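Local coordinates for cell division protein FtsX (Streptococcus pneumoniae, PDB 6HE6), which is the membrane subunit of the ABC transporter FtsEX in cell division, and interacts through its large extracellular loop with the essential peptidoglycan hydrolase PcsB, at residues Val14-Asp19 against Val55-Lys60; His40-Ser45 against Glu110-Val115; Val91-Pro96 against Lys100-Asp105. All blocks are in the same frame, centred on the assembly; numbering follows the deposited sequence. Where two conformers were deposited one is given.

Contact 1 of 3, residues Val14-Asp19 against Val55-Lys60; sequences VYIRKD and VTFSSK
Ile16 and Phe57 meet across strand 88-93, which runs between their own strands, 11-16 and 52-58, in the four-stranded antiparallel sheet of a ferredoxin-like βαββαβ fold. Ile16 ends its strand with CB directed at segment 55-60; CG1 lies anti to the carbonyl carbon (chi1 -59°), and the outstretched CD1 comes up to the edge of the Phe57 ring, near its plane, at 3.8 Å from CE1. The two side chains cross at about a right angle, and Tyr89 of the intervening strand packs against both. Past the strand, Arg17 is tied back to Asp19 by charge, NH2 to OD1 at 2.8 Å, with the oxygen well out of the guanidinium plane. Between them Lys18 runs out through an extended CG-CD-CE stem and bends at its end (chi4 -47°), leaving NZ 4.3 Å from CD of Lys60, so an ammonium end meets an aliphatic stem. Lys18 NZ hydrogen-bonds the carbonyl of Leu85 and makes a cation-pi contact with Tyr86. Lys60 opens helix 60-70, which Ser59 N-caps, and the side chain of Lys60 lies about 8 Å from the bound dodecane-trimethylamine. The two ammonium groups remain apart, Lys18 NZ lying 5.8 Å from Lys60 NZ.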
loop_
_atom_site.group_PDB
_atom_site.type_symbol
_atom_site.label_atom_id
_atom_site.label_comp_id
_atom_site.label_asym_id
_atom_site.label_seq_id
_atom_site.Cartn_x
_atom_site.Cartn_y
_atom_site.Cartn_z
ATOM N N VAL A 14 2.311 -4.604 -1.118
ATOM C CA VAL A 14 2.282 -4.821 0.316
ATOM C C VAL A 14 0.979 -4.235 0.842
ATOM O O VAL A 14 0.799 -3.014 0.829
ATOM C CB VAL A 14 3.493 -4.188 1.008
ATOM C CG1 VAL A 14 3.404 -4.400 2.521
ATOM C CG2 VAL A 14 4.755 -4.787 0.472
ATOM N N TYR A 15 0.075 -5.097 1.311
ATOM C CA TYR A 15 -1.235 -4.669 1.797
ATOM C C TYR A 15 -1.187 -4.381 3.287
ATOM O O TYR A 15 -0.588 -5.136 4.052
ATOM C CB TYR A 15 -2.297 -5.733 1.502
ATOM C CG TYR A 15 -2.492 -5.923 0.033
ATOM C CD1 TYR A 15 -3.268 -5.043 -0.695
ATOM C CD2 TYR A 15 -1.868 -6.955 -0.639
ATOM C CE1 TYR A 15 -3.431 -5.191 -2.055
ATOM C CE2 TYR A 15 -2.029 -7.113 -1.995
ATOM C CZ TYR A 15 -2.809 -6.221 -2.698
ATOM O OH TYR A 15 -2.975 -6.379 -4.049
ATOM N N ILE A 16 -1.821 -3.281 3.693
ATOM C CA ILE A 16 -1.740 -2.776 5.060
ATOM C C ILE A 16 -2.977 -3.244 5.810
ATOM O O ILE A 16 -4.076 -3.270 5.236
ATOM C CB ILE A 16 -1.632 -1.237 5.089
ATOM C CG1 ILE A 16 -0.405 -0.761 4.322
ATOM C CG2 ILE A 16 -1.546 -0.716 6.529
ATOM C CD1 ILE A 16 -0.550 0.649 3.799
ATOM N N ARG A 17 -2.804 -3.622 7.087
ATOM C CA ARG A 17 -3.936 -4.008 7.927
ATOM C C ARG A 17 -4.988 -2.906 7.937
ATOM O O ARG A 17 -4.664 -1.717 7.974
ATOM C CB ARG A 17 -3.484 -4.294 9.369
ATOM C CG ARG A 17 -2.706 -5.596 9.561
ATOM C CD ARG A 17 -2.895 -6.135 10.961
ATOM N NE ARG A 17 -4.311 -6.335 11.238
ATOM C CZ ARG A 17 -4.866 -6.207 12.438
ATOM N NH1 ARG A 17 -4.122 -5.875 13.484
ATOM N NH2 ARG A 17 -6.168 -6.403 12.592
ATOM N N LYS A 18 -6.258 -3.315 7.930
ATOM C CA LYS A 18 -7.359 -2.376 7.743
ATOM C C LYS A 18 -7.476 -1.358 8.872
ATOM O O LYS A 18 -8.135 -0.330 8.698
ATOM C CB LYS A 18 -8.672 -3.148 7.591
ATOM C CG LYS A 18 -9.168 -3.239 6.154
ATOM C CD LYS A 18 -10.559 -3.851 6.074
ATOM C CE LYS A 18 -11.157 -3.683 4.679
ATOM N NZ LYS A 18 -11.004 -2.290 4.143
ATOM N N ASP A 19 -6.846 -1.604 10.015
ATOM C CA ASP A 19 -6.927 -0.708 11.161
ATOM C C ASP A 19 -5.670 0.124 11.352
ATOM O O ASP A 19 -5.526 0.777 12.394
ATOM C CB ASP A 19 -7.196 -1.515 12.424
ATOM C CG ASP A 19 -6.152 -2.588 12.641
ATOM O OD1 ASP A 19 -6.299 -3.681 12.048
ATOM O OD2 ASP A 19 -5.178 -2.331 13.382
ATOM N N VAL A 55 8.913 3.003 -2.968
ATOM C CA VAL A 55 7.712 2.508 -2.313
ATOM C C VAL A 55 6.671 3.621 -2.366
ATOM O O VAL A 55 6.894 4.719 -1.842
ATOM C CB VAL A 55 7.977 2.058 -0.873
ATOM C CG1 VAL A 55 8.745 3.080 -0.190
ATOM C CG2 VAL A 55 6.682 1.845 -0.103
ATOM N N THR A 56 5.557 3.345 -3.024
ATOM C CA THR A 56 4.554 4.340 -3.374
ATOM C C THR A 56 3.209 3.929 -2.797
ATOM O O THR A 56 2.733 2.823 -3.067
ATOM C CB THR A 56 4.458 4.460 -4.898
ATOM O OG1 THR A 56 5.756 4.761 -5.436
ATOM C CG2 THR A 56 3.489 5.539 -5.280
ATOM N N PHE A 57 2.598 4.810 -2.000
ATOM C CA PHE A 57 1.281 4.525 -1.448
ATOM C C PHE A 57 0.216 4.430 -2.541
ATOM O O PHE A 57 0.137 5.282 -3.429
ATOM C CB PHE A 57 0.866 5.611 -0.437
ATOM C CG PHE A 57 -0.354 5.245 0.387
ATOM C CD1 PHE A 57 -0.364 4.099 1.167
ATOM C CD2 PHE A 57 -1.486 6.046 0.380
ATOM C CE1 PHE A 57 -1.487 3.764 1.925
ATOM C CE2 PHE A 57 -2.586 5.722 1.129
ATOM C CZ PHE A 57 -2.593 4.576 1.901
ATOM N N SER A 58 -0.644 3.407 -2.438
ATOM C CA SER A 58 -1.820 3.240 -3.303
ATOM C C SER A 58 -3.031 2.999 -2.407
ATOM O O SER A 58 -3.217 1.897 -1.879
ATOM C CB SER A 58 -1.638 2.087 -4.297
ATOM O OG SER A 58 -2.872 1.683 -4.891
ATOM N N SER A 59 -3.857 4.018 -2.233
ATOM C CA SER A 59 -4.997 3.889 -1.338
ATOM C C SER A 59 -6.058 2.927 -1.889
ATOM O O SER A 59 -6.165 2.682 -3.101
ATOM C CB SER A 59 -5.656 5.238 -1.137
ATOM O OG SER A 59 -6.472 5.471 -2.258
ATOM N N LYS A 60 -6.907 2.448 -0.982
ATOM C CA LYS A 60 -8.022 1.605 -1.401
ATOM C C LYS A 60 -8.991 2.363 -2.313
ATOM O O LYS A 60 -9.536 1.790 -3.265
ATOM C CB LYS A 60 -8.752 1.042 -0.177
ATOM C CG LYS A 60 -9.308 2.071 0.808
ATOM C CD LYS A 60 -9.918 1.360 2.045
ATOM C CE LYS A 60 -9.558 2.073 3.350
ATOM N NZ LYS A 60 -10.169 3.444 3.461
#

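Contact 2 of 3, residues His40-Ser45 against Glu110-Val115; sequences HKVYDS and EGVSEV
Val42 straddles the entry to strand 112-116, one methyl on the turn and one on the first strand residue. CG1, anti to the backbone N (chi1 176°), rests 4.0 Å from CG2 of Val112, the two valines crossing at about a right angle. CG2 reaches the backbone just before, 3.8 Å from the carbonyl O of Glu110 and 4.3 Å from CA of Gly111. The positive phi of Gly111, 107°, suits glycine, and the absence of a side chain lets CG2 of Val42 sit close to the turn; CA of Val42 and CA of Gly111 are 6.7 Å apart. On helix 41-47 the hydroxyl OG of Ser45 donates to the carbonyl O of Lys41 at 3.2 Å, one turn back. His40 occupies the N-cap position, and the carboxylate of Asp22 takes the N-H groups of Val42 and Tyr43. Beyond Val112, Ser113 and Glu114 both face Tyr15 in a classic beta bulge. The arrangement belongs to a ferredoxin-like βαββαβ fold, in which the helix of the first β-α-β crossover packs on one face of the sheet; here it reaches the last strand, at one edge.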
loop_
_atom_site.group_PDB
_atom_site.type_symbol
_atom_site.label_atom_id
_atom_site.label_comp_id
_atom_site.label_asym_id
_atom_site.label_seq_id
_atom_site.Cartn_x
_atom_site.Cartn_y
_atom_site.Cartn_z
ATOM N N HIS A 40 3.890 6.136 8.793
ATOM C CA HIS A 40 5.038 5.690 7.998
ATOM C C HIS A 40 5.838 4.585 8.666
ATOM O O HIS A 40 6.960 4.277 8.230
ATOM C CB HIS A 40 5.955 6.871 7.644
ATOM C CG HIS A 40 5.549 7.589 6.396
ATOM N ND1 HIS A 40 4.464 7.205 5.640
ATOM C CD2 HIS A 40 6.096 8.648 5.758
ATOM C CE1 HIS A 40 4.355 7.998 4.592
ATOM N NE2 HIS A 40 5.328 8.888 4.644
ATOM N N LYS A 41 5.280 3.948 9.699
ATOM C CA LYS A 41 5.938 2.791 10.310
ATOM C C LYS A 41 6.225 1.710 9.277
ATOM O O LYS A 41 7.315 1.123 9.250
ATOM C CB LYS A 41 5.053 2.222 11.422
ATOM C CG LYS A 41 5.593 2.390 12.834
ATOM C CD LYS A 41 5.942 3.827 13.146
ATOM C CE LYS A 41 6.633 3.946 14.504
ATOM N NZ LYS A 41 5.962 3.144 15.570
ATOM N N VAL A 42 5.239 1.410 8.431
ATOM C CA VAL A 42 5.430 0.379 7.415
ATOM C C VAL A 42 6.260 0.912 6.260
ATOM O O VAL A 42 7.168 0.224 5.767
ATOM C CB VAL A 42 4.075 -0.151 6.931
ATOM C CG1 VAL A 42 4.281 -1.149 5.804
ATOM C CG2 VAL A 42 3.314 -0.762 8.104
ATOM N N TYR A 43 5.967 2.143 5.815
ATOM C CA TYR A 43 6.741 2.775 4.749
ATOM C C TYR A 43 8.230 2.706 5.059
ATOM O O TYR A 43 9.023 2.239 4.237
ATOM C CB TYR A 43 6.287 4.238 4.540
ATOM C CG TYR A 43 7.201 5.059 3.633
ATOM C CD1 TYR A 43 7.025 5.066 2.256
ATOM C CD2 TYR A 43 8.256 5.803 4.158
ATOM C CE1 TYR A 43 7.873 5.802 1.428
ATOM C CE2 TYR A 43 9.100 6.530 3.343
ATOM C CZ TYR A 43 8.897 6.527 1.982
ATOM O OH TYR A 43 9.743 7.249 1.188
ATOM N N ASP A 44 8.622 3.106 6.270
ATOM C CA ASP A 44 10.043 3.236 6.586
ATOM C C ASP A 44 10.762 1.888 6.577
ATOM O O ASP A 44 11.895 1.794 6.093
ATOM C CB ASP A 44 10.238 3.924 7.939
ATOM C CG ASP A 44 9.874 5.387 7.917
ATOM O OD1 ASP A 44 9.843 5.975 6.817
ATOM O OD2 ASP A 44 9.675 5.959 9.012
ATOM N N SER A 45 10.118 0.835 7.098
ATOM C CA SER A 45 10.728 -0.494 7.108
ATOM C C SER A 45 10.950 -1.011 5.695
ATOM O O SER A 45 11.973 -1.644 5.413
ATOM C CB SER A 45 9.845 -1.464 7.887
ATOM O OG SER A 45 9.658 -1.002 9.212
ATOM N N GLU A 110 5.140 -5.438 11.239
ATOM C CA GLU A 110 3.852 -5.345 11.907
ATOM C C GLU A 110 3.051 -4.203 11.304
ATOM O O GLU A 110 3.563 -3.096 11.102
ATOM C CB GLU A 110 4.008 -5.172 13.413
ATOM C CG GLU A 110 2.750 -5.596 14.209
ATOM C CD GLU A 110 1.936 -6.724 13.546
ATOM O OE1 GLU A 110 2.490 -7.808 13.256
ATOM O OE2 GLU A 110 0.722 -6.526 13.332
ATOM N N GLY A 111 1.791 -4.488 11.016
ATOM C CA GLY A 111 0.926 -3.653 10.225
ATOM C C GLY A 111 0.659 -4.198 8.838
ATOM O O GLY A 111 -0.365 -3.852 8.238
ATOM N N VAL A 112 1.545 -5.048 8.316
ATOM C CA VAL A 112 1.356 -5.649 6.997
ATOM C C VAL A 112 0.328 -6.772 7.112
ATOM O O VAL A 112 0.498 -7.700 7.910
ATOM C CB VAL A 112 2.683 -6.181 6.434
ATOM C CG1 VAL A 112 2.429 -7.121 5.255
ATOM C CG2 VAL A 112 3.592 -5.042 6.027
ATOM N N SER A 113 -0.744 -6.695 6.319
ATOM C CA SER A 113 -1.763 -7.742 6.325
ATOM C C SER A 113 -1.385 -8.887 5.401
ATOM O O SER A 113 -1.470 -10.056 5.784
ATOM C CB SER A 113 -3.122 -7.179 5.914
ATOM O OG SER A 113 -3.981 -8.228 5.500
ATOM N N GLU A 114 -0.961 -8.563 4.186
ATOM C CA GLU A 114 -0.605 -9.557 3.190
ATOM C C GLU A 114 0.346 -8.927 2.188
ATOM O O GLU A 114 0.408 -7.708 2.048
ATOM C CB GLU A 114 -1.836 -10.099 2.469
ATOM C CG GLU A 114 -1.741 -11.575 2.248
ATOM C CD GLU A 114 -2.113 -12.328 3.490
ATOM O OE1 GLU A 114 -3.258 -12.146 3.954
ATOM O OE2 GLU A 114 -1.259 -13.076 4.014
ATOM N N VAL A 115 1.080 -9.778 1.484
ATOM C CA VAL A 115 2.021 -9.340 0.460
ATOM C C VAL A 115 1.841 -10.212 -0.776
ATOM O O VAL A 115 1.805 -11.443 -0.677
ATOM C CB VAL A 115 3.480 -9.393 0.956
ATOM C CG1 VAL A 115 3.759 -10.705 1.658
ATOM C CG2 VAL A 115 4.434 -9.223 -0.202
#

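Contact 3 of 3, residues Val91-Pro96 against Lys100-Asp105; sequences VEANAP and KTIAED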
loop_
_atom_site.group_PDB
_atom_site.type_symbol
_atom_site.label_atom_id
_atom_site.label_comp_id
_atom_site.label_asym_id
_atom_site.label_seq_id
_atom_site.Cartn_x
_atom_site.Cartn_y
_atom_site.Cartn_z
ATOM N N VAL A 91 5.883 -1.619 -4.149
ATOM C CA VAL A 91 7.325 -1.640 -3.918
ATOM C C VAL A 91 8.011 -2.079 -5.201
ATOM O O VAL A 91 7.594 -3.062 -5.829
ATOM C CB VAL A 91 7.690 -2.579 -2.756
ATOM C CG1 VAL A 91 9.205 -2.605 -2.513
ATOM C CG2 VAL A 91 6.928 -2.188 -1.454
ATOM N N GLU A 92 9.058 -1.347 -5.590
ATOM C CA GLU A 92 9.876 -1.680 -6.746
ATOM C C GLU A 92 11.207 -2.243 -6.263
ATOM O O GLU A 92 11.949 -1.553 -5.557
ATOM C CB GLU A 92 10.102 -0.441 -7.614
ATOM C CG GLU A 92 11.077 -0.659 -8.770
ATOM C CD GLU A 92 11.361 0.626 -9.521
ATOM O OE1 GLU A 92 11.123 1.702 -8.934
ATOM O OE2 GLU A 92 11.817 0.567 -10.684
ATOM N N ALA A 93 11.500 -3.492 -6.637
ATOM C CA ALA A 93 12.763 -4.148 -6.307
ATOM C C ALA A 93 13.885 -3.646 -7.214
ATOM O O ALA A 93 13.641 -3.096 -8.282
ATOM C CB ALA A 93 12.646 -5.667 -6.447
ATOM N N ASN A 94 15.134 -3.860 -6.786
ATOM C CA ASN A 94 16.260 -3.477 -7.633
ATOM C C ASN A 94 16.467 -4.464 -8.778
ATOM O O ASN A 94 16.911 -4.069 -9.862
ATOM C CB ASN A 94 17.542 -3.366 -6.798
ATOM C CG ASN A 94 17.739 -1.976 -6.183
ATOM O OD1 ASN A 94 17.198 -0.974 -6.662
ATOM N ND2 ASN A 94 18.516 -1.919 -5.107
ATOM N N ALA A 95 16.164 -5.742 -8.561
ATOM C CA ALA A 95 16.312 -6.773 -9.575
ATOM C C ALA A 95 15.196 -7.779 -9.377
ATOM O O ALA A 95 14.650 -7.882 -8.270
ATOM C CB ALA A 95 17.678 -7.473 -9.481
ATOM N N PRO A 96 14.826 -8.524 -10.417
ATOM C CA PRO A 96 13.816 -9.579 -10.228
ATOM C C PRO A 96 14.154 -10.551 -9.111
ATOM O O PRO A 96 13.262 -10.940 -8.347
ATOM C CB PRO A 96 13.773 -10.267 -11.604
ATOM C CG PRO A 96 14.209 -9.214 -12.568
ATOM C CD PRO A 96 15.212 -8.362 -11.832
ATOM N N LYS A 100 11.578 -12.164 -4.114
ATOM C CA LYS A 100 11.125 -13.159 -3.148
ATOM C C LYS A 100 11.626 -12.834 -1.748
ATOM O O LYS A 100 10.902 -13.019 -0.763
ATOM C CB LYS A 100 11.542 -14.574 -3.579
ATOM C CG LYS A 100 10.346 -15.532 -3.629
ATOM C CD LYS A 100 10.582 -16.805 -4.445
ATOM C CE LYS A 100 9.861 -16.750 -5.801
ATOM N NZ LYS A 100 9.965 -18.037 -6.569
ATOM N N THR A 101 12.849 -12.313 -1.641
ATOM C CA THR A 101 13.352 -11.909 -0.334
ATOM C C THR A 101 12.560 -10.728 0.218
ATOM O O THR A 101 12.199 -10.714 1.402
ATOM C CB THR A 101 14.836 -11.561 -0.426
ATOM O OG1 THR A 101 15.561 -12.686 -0.936
ATOM C CG2 THR A 101 15.385 -11.202 0.955
ATOM N N ILE A 102 12.275 -9.731 -0.630
ATOM C CA ILE A 102 11.544 -8.540 -0.194
ATOM C C ILE A 102 10.164 -8.924 0.327
ATOM O O ILE A 102 9.732 -8.486 1.403
ATOM C CB ILE A 102 11.446 -7.521 -1.348
ATOM C CG1 ILE A 102 12.765 -6.776 -1.525
ATOM C CG2 ILE A 102 10.334 -6.516 -1.099
ATOM C CD1 ILE A 102 12.904 -6.137 -2.898
ATOM N N ALA A 103 9.455 -9.763 -0.424
ATOM C CA ALA A 103 8.111 -10.151 -0.024
ATOM C C ALA A 103 8.110 -10.910 1.294
ATOM O O ALA A 103 7.160 -10.795 2.078
ATOM C CB ALA A 103 7.481 -10.985 -1.136
ATOM N N GLU A 104 9.161 -11.691 1.564
ATOM C CA GLU A 104 9.202 -12.461 2.803
ATOM C C GLU A 104 9.457 -11.559 4.001
ATOM O O GLU A 104 8.762 -11.647 5.018
ATOM C CB GLU A 104 10.269 -13.545 2.709
ATOM C CG GLU A 104 9.696 -14.896 2.329
ATOM C CD GLU A 104 10.703 -15.774 1.621
ATOM O OE1 GLU A 104 10.310 -16.481 0.665
ATOM O OE2 GLU A 104 11.887 -15.758 2.029
ATOM N N ASP A 105 10.440 -10.669 3.893
ATOM C CA ASP A 105 10.669 -9.713 4.966
ATOM C C ASP A 105 9.457 -8.804 5.159
ATOM O O ASP A 105 9.155 -8.382 6.285
ATOM C CB ASP A 105 11.936 -8.910 4.665
ATOM C CG ASP A 105 13.176 -9.797 4.574
ATOM O OD1 ASP A 105 13.050 -11.003 4.869
ATOM O OD2 ASP A 105 14.258 -9.307 4.167
#
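The final residues of strand 88-93 pass helix 99-107 with the CA atoms of Ala93 and Ile102 7.6 Å apart, the chain having turned back after the strand through a short loop. Ile102 makes all the close contacts from the helix side, resting against two strand residues that lie two positions apart and so direct their CB atoms to the same face. Its CG1 lies beside the backbone N and anti to the carbonyl carbon (chi1 -77°), and chi2 of 160° extends the chain so that CD1 travels straight to the strand. There CD1 meets CB of Ala93 at 3.6 Å and lies 3.9 Å from CA of the same alanine; the single methyl of Ala93 lets the isoleucine come close to the main chain. The other branch, CG2, is turned to Val91, whose CG1 lies 4.3 Å away in a looser touch. Glu92, between the two, points from the helix to the opposite face of the sheet, where OE1 bonds the hydroxyl of Ser54. Ile102 also touches Val52 of strand 52-58 and Thr51 just before it, and the neighbouring strand 11-16 is joined through the backbone bond of Val91 with Val12. Since all three touching residues are buried and purely aliphatic, the attachment of this second crossover helix to the sheet probably rests here on van der Waals contact and the exclusion of water, with neither charge nor hydrogen bonding between the segments.

In the fold
All three contacts belong to one extracellular domain built round the sheet of strands 52-58, 88-93, 11-16 and 112-116. Contacts 1 and 2 have centres 8 Å apart and alternate along the chain; they adjoin where strands 11-16 and 112-116 pair and where Tyr43 packs on Val55. Contact 3, nested within the loop closed by contact 2, opens after contact 1 closes; its centre is about 14 and 16 Å from those of contacts 2 and 1. The two crossover helices pack on the sheet in contacts 2 and 3, which touch where Val115 meets Ala103. Contact 1 lies near the chain's centre, and its Val14 and Val55 touch Val91 of contact 3, so the contacts share one apolar core.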